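Long-range contacts in beta-galactosidase (Bacteroides thetaiotaomicron, PDB 5MUJ), which probably hydrolyses arabinofuranosyl linkages in the plant pectin rhamnogalacturonan II, and is seen here with a bound glycan from side chain B of that pectin: residues Trp147-Gly152 and Val167-Thr172; Gly123-Leu128 and Tyr206-Tyr211. One frame throughout, in Å; residues are numbered along the deposited sequence.

Contact 1. Residues Trp147-Gly152 and Val167-Thr172; sequences WMTYIG and VGLAST
Tyr-150 lays its ring flat on Gly-168, whose CA sits 3.7 Å from the ring centroid, over the middle of the face, in a CH-pi contact. CG of Tyr-150 lies between its own backbone N and carbonyl carbon (chi1 66°), a torsion that swings the ring back across the neighbouring strand rather than along its own. The fit leaves no room for a side chain at Gly-168: a CB there would run into Tyr-150 CZ. Past the glycine, Tyr-150 CE2 comes within 4.1 Å of Ala-170 CB. The phenol end is held too. Water 1 donates to Tyr-150 OH at 3.3 Å and accepts from Leu-169 N at 3.0 Å, while Asp-118 takes a further hydrogen bond with the same hydroxyl and Arg-122 makes a cation-pi contact with the ring. These are the two middle strands of one four-stranded antiparallel sheet, a blade of the five-bladed beta-propeller. Two hydrogen-bonded pairs, Met-148 with Ala-170 and Tyr-150 with Gly-168, join their backbones. Within the first, the bond from Ala-170 N to Met-148 O is nearly straight (2.8 Å, 168° at the hydrogen), whereas the one from Met-148 N to Ala-170 O is bent to 143°, its donor standing above the carbonyl plane. Packing is less enclosed at Trp-147, which is partly exposed. Ser-171 CB lies over one face of its six-membered ring, 3.9 Å from the centroid and displaced toward the rim, and Leu-169 CD1 approaches Trp-147 CE3 obliquely at 3.8 Å. The polar ends here look to other partners: Trp-147 NE1 bonds to Tyr-142 O, and Ser-171 OG to Arg-145.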
loop_
_atom_site.group_PDB
_atom_site.type_symbol
_atom_site.label_atom_id
_atom_site.label_comp_id
_atom_site.label_asym_id
_atom_site.label_seq_id
_atom_site.Cartn_x
_atom_site.Cartn_y
_atom_site.Cartn_z
ATOM N N TRP A 147 5.217 -14.028 -5.427
ATOM C CA TRP A 147 3.750 -13.827 -5.382
ATOM C C TRP A 147 3.405 -12.354 -5.222
ATOM O O TRP A 147 4.235 -11.550 -4.802
ATOM C CB TRP A 147 3.158 -14.643 -4.243
ATOM C CG TRP A 147 3.397 -16.074 -4.392
ATOM C CD1 TRP A 147 4.529 -16.772 -4.057
ATOM C CD2 TRP A 147 2.491 -17.015 -4.934
ATOM N NE1 TRP A 147 4.374 -18.100 -4.375
ATOM C CE2 TRP A 147 3.125 -18.274 -4.906
ATOM C CE3 TRP A 147 1.207 -16.915 -5.454
ATOM C CZ2 TRP A 147 2.503 -19.431 -5.366
ATOM C CZ3 TRP A 147 0.576 -18.079 -5.911
ATOM C CH2 TRP A 147 1.229 -19.315 -5.858
HETATM N N MSE A 148 2.176 -12.020 -5.573
HETATM C CA MSE A 148 1.648 -10.658 -5.549
HETATM C C MSE A 148 0.155 -10.729 -5.403
HETATM O O MSE A 148 -0.471 -11.628 -5.962
HETATM C CB MSE A 148 2.000 -10.020 -6.883
HETATM C CG MSE A 148 1.416 -8.644 -7.131
HETATM SE SE MSE A 148 1.763 -8.080 -8.971
HETATM C CE MSE A 148 3.120 -6.845 -8.315
ATOM N N THR A 149 -0.422 -9.818 -4.642
ATOM C CA THR A 149 -1.867 -9.611 -4.664
ATOM C C THR A 149 -2.144 -8.286 -5.315
ATOM O O THR A 149 -1.291 -7.435 -5.403
ATOM C CB THR A 149 -2.529 -9.637 -3.280
ATOM O OG1 THR A 149 -1.989 -8.574 -2.479
ATOM C CG2 THR A 149 -2.331 -11.013 -2.626
ATOM N N TYR A 150 -3.381 -8.091 -5.742
ATOM C CA TYR A 150 -3.759 -6.900 -6.494
ATOM C C TYR A 150 -5.224 -6.458 -6.359
ATOM O O TYR A 150 -6.144 -7.266 -6.012
ATOM C CB TYR A 150 -3.343 -7.026 -7.969
ATOM C CG TYR A 150 -4.037 -8.102 -8.786
ATOM C CD1 TYR A 150 -5.201 -7.823 -9.513
ATOM C CD2 TYR A 150 -3.493 -9.367 -8.899
ATOM C CE1 TYR A 150 -5.808 -8.802 -10.308
ATOM C CE2 TYR A 150 -4.094 -10.362 -9.687
ATOM C CZ TYR A 150 -5.240 -10.076 -10.396
ATOM O OH TYR A 150 -5.785 -11.095 -11.177
ATOM N N ILE A 151 -5.432 -5.164 -6.579
ATOM C CA ILE A 151 -6.766 -4.562 -6.804
ATOM C C ILE A 151 -7.173 -4.955 -8.224
ATOM O O ILE A 151 -6.475 -4.576 -9.202
ATOM C CB ILE A 151 -6.706 -3.020 -6.651
ATOM C CG1 ILE A 151 -6.507 -2.638 -5.183
ATOM C CG2 ILE A 151 -7.884 -2.337 -7.333
ATOM C CD1 ILE A 151 -6.211 -1.175 -4.944
ATOM N N GLY A 152 -8.271 -5.713 -8.360
ATOM C CA GLY A 152 -8.762 -6.123 -9.657
ATOM C C GLY A 152 -10.211 -5.740 -9.860
ATOM O O GLY A 152 -10.956 -5.659 -8.887
ATOM N N VAL A 167 -9.942 -8.593 -4.508
ATOM C CA VAL A 167 -8.533 -9.014 -4.351
ATOM C C VAL A 167 -8.155 -10.126 -5.321
ATOM O O VAL A 167 -8.607 -11.231 -5.259
ATOM C CB VAL A 167 -8.174 -9.460 -2.883
ATOM C CG1 VAL A 167 -6.654 -9.639 -2.643
ATOM C CG2 VAL A 167 -8.625 -8.411 -1.907
ATOM N N GLY A 168 -7.203 -9.846 -6.202
ATOM C CA GLY A 168 -6.644 -10.874 -7.060
ATOM C C GLY A 168 -5.284 -11.414 -6.603
ATOM O O GLY A 168 -4.640 -10.850 -5.727
ATOM N N LEU A 169 -4.883 -12.529 -7.194
ATOM C CA LEU A 169 -3.634 -13.209 -6.874
ATOM C C LEU A 169 -2.822 -13.375 -8.156
ATOM O O LEU A 169 -3.369 -13.807 -9.181
ATOM C CB LEU A 169 -3.892 -14.612 -6.315
ATOM C CG LEU A 169 -2.650 -15.421 -5.893
ATOM C CD1 LEU A 169 -1.898 -14.773 -4.730
ATOM C CD2 LEU A 169 -3.059 -16.857 -5.552
ATOM N N ALA A 170 -1.544 -13.017 -8.084
ATOM C CA ALA A 170 -0.602 -13.206 -9.178
ATOM C C ALA A 170 0.654 -13.828 -8.690
ATOM O O ALA A 170 0.966 -13.785 -7.503
ATOM C CB ALA A 170 -0.311 -11.902 -9.881
ATOM N N SER A 171 1.414 -14.373 -9.641
ATOM C CA SER A 171 2.677 -14.990 -9.327
ATOM C C SER A 171 3.568 -15.058 -10.548
ATOM O O SER A 171 3.113 -14.877 -11.664
ATOM C CB SER A 171 2.465 -16.384 -8.762
ATOM O OG SER A 171 2.012 -17.293 -9.752
ATOM N N THR A 172 4.849 -15.288 -10.304
ATOM C CA THR A 172 5.798 -15.461 -11.419
ATOM C C THR A 172 6.952 -16.381 -11.043
ATOM O O THR A 172 7.370 -16.415 -9.884
ATOM C CB THR A 172 6.367 -14.116 -11.923
ATOM O OG1 THR A 172 7.077 -14.303 -13.164
ATOM C CG2 THR A 172 7.280 -13.459 -10.865
HETATM O O HOH W 1 -6.974 -13.379 -9.143
#

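Contact 2. Residues Gly123-Leu128 and Tyr206-Tyr211; sequences GGFPAL and YKSTVY. With 8PK (4-O-[(1R)-1-hydroxyethyl]-2-O-methyl-alpha-L-fucopyranose), chain B.
Lys-207 acts here as a hydrocarbon lid: its extended chain crosses one face of the Phe-125 ring, with CG 3.8 Å from the centroid and almost directly above it. CB of Lys-207 lies by CZ of the Phe-125 ring, CG stands over its middle, and CD and CE run on past CE1 and CD1, so the methylenes, more than the amine, make the contact. With CG anti to its carbonyl carbon (chi1 -46°), Phe-125 reaches out between the two segments, and its CB meets Ser-208 O at 3.4 Å. With an alanine at this position the face under Lys-207 would be lost, which is likely to open a gap and leave the lysine chain freer to turn. The strands run roughly parallel, 23° apart, but are linked through water at this level: water 2 donates to Phe-125 O and accepts from Val-210 N at 3.0 Å, and water 3 donates to Pro-126 O at 2.6 Å and also bonds Thr-209 OG1. Further on the backbones meet directly, Leu-128 N giving a nearly straight bond to Val-210 O (2.9 Å, 166°). Alongside it, Leu-128 CD2 and Val-210 CG1 touch at 3.9 Å, the side chains pointing the same way. At the other end Tyr-206, a ligand-pocket residue, brings OH to 3.3 Å from C2 of the 8PK sugar. Phe-125 also packs on Ile-151 of strand 146-153 and Cys-62 of strand 59-68, while Lys-207 touches Asn-227 of strand 222-231, placing the contact between the first strands of adjacent propeller blades.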
loop_
_atom_site.group_PDB
_atom_site.type_symbol
_atom_site.label_atom_id
_atom_site.label_comp_id
_atom_site.label_asym_id
_atom_site.label_seq_id
_atom_site.Cartn_x
_atom_site.Cartn_y
_atom_site.Cartn_z
ATOM N N GLY A 123 -3.976 -3.416 -10.153
ATOM C CA GLY A 123 -3.060 -2.635 -9.292
ATOM C C GLY A 123 -2.417 -3.509 -8.243
ATOM O O GLY A 123 -3.010 -3.816 -7.217
ATOM N N GLY A 124 -1.120 -3.792 -8.384
ATOM C CA GLY A 124 -0.467 -4.854 -7.638
ATOM C C GLY A 124 0.487 -4.509 -6.519
ATOM O O GLY A 124 1.119 -3.421 -6.511
ATOM N N PHE A 125 0.658 -5.477 -5.602
ATOM C CA PHE A 125 1.360 -5.320 -4.356
ATOM C C PHE A 125 2.131 -6.619 -4.085
ATOM O O PHE A 125 1.605 -7.643 -3.666
ATOM C CB PHE A 125 0.440 -5.032 -3.191
ATOM C CG PHE A 125 -0.593 -3.983 -3.484
ATOM C CD1 PHE A 125 -0.273 -2.642 -3.531
ATOM C CD2 PHE A 125 -1.881 -4.366 -3.755
ATOM C CE1 PHE A 125 -1.246 -1.693 -3.830
ATOM C CE2 PHE A 125 -2.867 -3.450 -4.056
ATOM C CZ PHE A 125 -2.550 -2.105 -4.109
ATOM N N PRO A 126 3.426 -6.640 -4.388
ATOM C CA PRO A 126 4.143 -7.866 -4.118
ATOM C C PRO A 126 3.925 -8.439 -2.714
ATOM O O PRO A 126 3.642 -7.693 -1.757
ATOM C CB PRO A 126 5.599 -7.446 -4.330
ATOM C CG PRO A 126 5.492 -6.453 -5.419
ATOM C CD PRO A 126 4.231 -5.685 -5.162
ATOM N N ALA A 127 4.038 -9.766 -2.637
ATOM C CA ALA A 127 3.758 -10.519 -1.434
ATOM C C ALA A 127 4.973 -11.188 -0.861
ATOM O O ALA A 127 6.036 -11.295 -1.511
ATOM C CB ALA A 127 2.708 -11.576 -1.747
ATOM N N LEU A 128 4.841 -11.605 0.379
ATOM C CA LEU A 128 5.817 -12.320 1.126
ATOM C C LEU A 128 7.139 -11.522 1.266
ATOM O O LEU A 128 8.233 -12.088 1.117
ATOM C CB LEU A 128 6.084 -13.687 0.495
ATOM C CG LEU A 128 4.868 -14.516 0.053
ATOM C CD1 LEU A 128 5.331 -15.898 -0.375
ATOM C CD2 LEU A 128 3.793 -14.616 1.122
ATOM N N TYR A 206 -9.886 -2.888 -1.302
ATOM C CA TYR A 206 -8.838 -2.002 -1.800
ATOM C C TYR A 206 -7.443 -2.700 -1.649
ATOM O O TYR A 206 -7.317 -3.885 -2.033
ATOM C CB TYR A 206 -8.902 -0.653 -1.139
ATOM C CG TYR A 206 -10.122 0.170 -1.440
ATOM C CD1 TYR A 206 -10.247 0.837 -2.648
ATOM C CD2 TYR A 206 -11.156 0.311 -0.510
ATOM C CE1 TYR A 206 -11.317 1.644 -2.941
ATOM C CE2 TYR A 206 -12.258 1.091 -0.810
ATOM C CZ TYR A 206 -12.351 1.744 -2.010
ATOM O OH TYR A 206 -13.437 2.551 -2.257
ATOM N N LYS A 207 -6.416 -2.010 -1.127
ATOM C CA LYS A 207 -5.043 -2.612 -1.071
ATOM C C LYS A 207 -5.027 -3.842 -0.168
ATOM O O LYS A 207 -5.856 -3.900 0.779
ATOM C CB LYS A 207 -3.980 -1.584 -0.606
ATOM C CG LYS A 207 -2.652 -2.204 -0.231
ATOM C CD LYS A 207 -1.453 -1.249 -0.195
ATOM C CE LYS A 207 -0.180 -1.985 0.204
ATOM N NZ LYS A 207 1.007 -1.074 0.135
ATOM N N SER A 208 -4.215 -4.842 -0.511
ATOM C CA SER A 208 -3.897 -6.012 0.292
ATOM C C SER A 208 -2.395 -6.262 0.290
ATOM O O SER A 208 -1.699 -5.834 -0.632
ATOM C CB SER A 208 -4.569 -7.257 -0.311
ATOM O OG SER A 208 -4.069 -7.466 -1.639
ATOM N N THR A 209 -1.891 -6.944 1.306
ATOM C CA THR A 209 -0.485 -7.431 1.313
ATOM C C THR A 209 -0.497 -8.717 2.097
ATOM O O THR A 209 -1.149 -8.783 3.155
ATOM C CB THR A 209 0.501 -6.422 1.928
ATOM O OG1 THR A 209 0.631 -5.308 1.049
ATOM C CG2 THR A 209 1.848 -7.043 2.119
ATOM N N VAL A 210 0.090 -9.762 1.548
ATOM C CA VAL A 210 0.178 -11.063 2.215
ATOM C C VAL A 210 1.566 -11.260 2.795
ATOM O O VAL A 210 2.585 -11.075 2.095
ATOM C CB VAL A 210 -0.162 -12.212 1.235
ATOM C CG1 VAL A 210 0.057 -13.586 1.874
ATOM C CG2 VAL A 210 -1.583 -12.031 0.719
ATOM N N TYR A 211 1.613 -11.639 4.064
ATOM C CA TYR A 211 2.851 -11.906 4.805
ATOM C C TYR A 211 3.023 -13.404 5.053
ATOM O O TYR A 211 2.031 -14.100 5.240
ATOM C CB TYR A 211 2.805 -11.134 6.136
ATOM C CG TYR A 211 2.727 -9.631 5.930
ATOM C CD1 TYR A 211 3.879 -8.915 5.542
ATOM C CD2 TYR A 211 1.548 -8.923 6.094
ATOM C CE1 TYR A 211 3.825 -7.552 5.309
ATOM C CE2 TYR A 211 1.482 -7.558 5.859
ATOM C CZ TYR A 211 2.629 -6.866 5.476
ATOM O OH TYR A 211 2.527 -5.511 5.256
HETATM O O9 8PK B . -19.413 2.406 -4.613
HETATM C C8 8PK B . -18.244 1.971 -3.928
HETATM C C10 8PK B . -17.649 0.762 -4.616
HETATM O O4 8PK B . -17.295 3.045 -3.849
HETATM C C4 8PK B . -17.830 4.238 -3.270
HETATM C C5 8PK B . -17.105 5.434 -3.852
HETATM C C6 8PK B . -17.210 5.469 -5.381
HETATM O O5 8PK B . -15.717 5.406 -3.449
HETATM C C3 8PK B . -17.708 4.221 -1.749
HETATM O O3 8PK B . -18.382 3.108 -1.152
HETATM C C2 8PK B . -16.243 4.158 -1.386
HETATM O O2 8PK B . -16.144 4.181 0.044
HETATM C C7 8PK B . -15.715 2.941 0.623
HETATM C C1 8PK B . -15.493 5.327 -2.030
HETATM O O HOH W 2 0.612 -9.024 -1.299
HETATM O O HOH W 3 2.977 -5.375 -0.741
#

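Overall arrangement
The centres of contacts 1 and 2 lie about 7 Å apart. Along the chain the segments come in the order 123-128, 147-152, 167-172, 206-211, so contact 1 is nested within the loop that contact 2 closes. Contact 1 pairs strands inside one four-stranded blade; contact 2 joins the first strand of that blade, 121-126, to the first of the next, 204-212. Strand 146-153 borders 121-126, joined by a backbone hydrogen bond between Phe-125 N and Thr-149 O (2.8 Å). Contact 2 lies about 7 Å from the chain centre, contact 1 about 13 Å; they meet where Thr-149 OG1 and Ser-208 OG probably hydrogen-bond at 2.5 Å, and Tyr-206 carries contact 2 into the glycan pocket.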